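Local coordinates for protein carbon monoxide oxidation system transcription regulator CooA-1 (Carboxydothermus hydrogenoformans, PDB 6CPB) that senses carbon monoxide through a heme in this effector domain and, in the full-length protein, probably binds DNA as a transcription factor, at residues Y93-I96 and R97-Q100. Residues are numbered along the deposited sequence; the frame is centred on the assembly and turned at random. Where two conformers were deposited one is given.
Sequences YTDI and RNFQ
D95 caps N98 N as the N-cap residue of helix 96-105, where strand 89-95 of the CRP-type effector domain, a cupin-like β-roll, runs directly into that helix. Aspartate suits the cap because its short side chain can turn back on the first turn: with chi1 at 61° the carboxylate is folded in over its own backbone, and OD2 accepts from N98 N at 2.9 Å, the donor standing above the carboxylate plane. The helix proper opens with F99 N bonded to D95 O at 3.0 Å. The close-packed side is inward, where the methyl CG2 of T94 lies 4.0 Å from CB of F99, a large apolar residue whose side chain packs on F109 and M113 of helix 108-135. Threonine also offers a hydroxyl: ND2 of N98 meets OG1 of T94 at 2.9 Å, almost in the amide plane, with an N-H...O angle of 166°. Asparagine fits here because its ND2 can donate to E23 as well. Replacing T94 by valine would probably cost this amide one of its two acceptors and let it turn more freely. On the outer side the packing gives way as the extended R97 chain leads away, and a water donates to D95 OD2 and accepts from R97 N.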
loop_
_atom_site.group_PDB
_atom_site.type_symbol
_atom_site.label_atom_id
_atom_site.label_comp_id
_atom_site.label_asym_id
_atom_site.label_seq_id
_atom_site.Cartn_x
_atom_site.Cartn_y
_atom_site.Cartn_z
ATOM N N TYR A 93 14.817 -11.362 -4.294
ATOM C CA TYR A 93 14.029 -11.369 -3.064
ATOM C C TYR A 93 14.910 -11.387 -1.823
ATOM O O TYR A 93 16.044 -11.868 -1.844
ATOM C CB TYR A 93 13.030 -12.540 -3.016
ATOM C CG TYR A 93 13.652 -13.915 -2.999
ATOM C CD1 TYR A 93 13.960 -14.559 -4.178
ATOM C CD2 TYR A 93 13.909 -14.579 -1.809
ATOM C CE1 TYR A 93 14.506 -15.817 -4.184
ATOM C CE2 TYR A 93 14.448 -15.852 -1.804
ATOM C CZ TYR A 93 14.757 -16.453 -2.999
ATOM O OH TYR A 93 15.300 -17.713 -3.029
ATOM N N THR A 94 14.352 -10.872 -0.733
ATOM C CA THR A 94 15.017 -10.907 0.565
ATOM C C THR A 94 13.951 -10.933 1.654
ATOM O O THR A 94 12.794 -10.629 1.411
ATOM C CB THR A 94 15.986 -9.723 0.716
ATOM O OG1 THR A 94 16.867 -9.952 1.819
ATOM C CG2 THR A 94 15.269 -8.405 0.951
ATOM N N ASP A 95 14.347 -11.316 2.862
ATOM C CA ASP A 95 13.386 -11.355 3.957
ATOM C C ASP A 95 13.005 -9.942 4.389
ATOM O O ASP A 95 13.783 -8.994 4.250
ATOM C CB ASP A 95 13.961 -12.110 5.149
ATOM C CG ASP A 95 15.203 -11.457 5.694
ATOM O OD1 ASP A 95 16.289 -11.695 5.128
ATOM O OD2 ASP A 95 15.090 -10.672 6.661
ATOM N N ILE A 96 11.796 -9.813 4.946
ATOM C CA ILE A 96 11.238 -8.492 5.242
ATOM C C ILE A 96 12.120 -7.700 6.207
ATOM O O ILE A 96 12.300 -6.490 6.034
ATOM C CB ILE A 96 9.780 -8.606 5.730
ATOM C CG1 ILE A 96 9.142 -7.213 5.790
ATOM C CG2 ILE A 96 9.696 -9.319 7.085
ATOM C CD1 ILE A 96 7.666 -7.218 6.087
ATOM N N ARG A 97 12.664 -8.344 7.243
ATOM C CA ARG A 97 13.508 -7.592 8.172
ATOM C C ARG A 97 14.704 -6.987 7.453
ATOM O O ARG A 97 15.069 -5.825 7.685
ATOM C CB ARG A 97 13.997 -8.502 9.301
ATOM C CG ARG A 97 12.953 -8.877 10.337
ATOM C CD ARG A 97 13.594 -9.703 11.447
ATOM N NE ARG A 97 12.624 -10.177 12.431
ATOM C CZ ARG A 97 12.219 -9.482 13.491
ATOM N NH1 ARG A 97 12.690 -8.263 13.722
ATOM N NH2 ARG A 97 11.334 -10.010 14.325
ATOM N N ASN A 98 15.354 -7.768 6.598
ATOM C CA ASN A 98 16.485 -7.237 5.861
ATOM C C ASN A 98 16.046 -6.102 4.954
ATOM O O ASN A 98 16.741 -5.086 4.832
ATOM C CB ASN A 98 17.169 -8.339 5.066
ATOM C CG ASN A 98 18.484 -7.890 4.498
ATOM O OD1 ASN A 98 19.316 -7.296 5.206
ATOM N ND2 ASN A 98 18.690 -8.152 3.222
ATOM N N PHE A 99 14.901 -6.264 4.295
ATOM C CA PHE A 99 14.392 -5.199 3.443
ATOM C C PHE A 99 14.180 -3.908 4.225
ATOM O O PHE A 99 14.522 -2.822 3.750
ATOM C CB PHE A 99 13.096 -5.619 2.765
ATOM C CG PHE A 99 12.580 -4.571 1.854
ATOM C CD1 PHE A 99 13.246 -4.295 0.669
ATOM C CD2 PHE A 99 11.495 -3.798 2.204
ATOM C CE1 PHE A 99 12.801 -3.304 -0.175
ATOM C CE2 PHE A 99 11.033 -2.797 1.341
ATOM C CZ PHE A 99 11.685 -2.559 0.161
ATOM N N GLN A 100 13.583 -3.998 5.410
ATOM C CA GLN A 100 13.357 -2.797 6.204
ATOM C C GLN A 100 14.675 -2.120 6.568
ATOM O O GLN A 100 14.772 -0.887 6.562
ATOM C CB GLN A 100 12.513 -3.153 7.427
ATOM C CG GLN A 100 11.070 -3.520 7.036
ATOM C CD GLN A 100 10.276 -4.172 8.146
ATOM O OE1 GLN A 100 10.837 -4.736 9.085
ATOM N NE2 GLN A 100 8.957 -4.104 8.038
HETATM O O HOH W 1 12.550 -11.196 8.246
#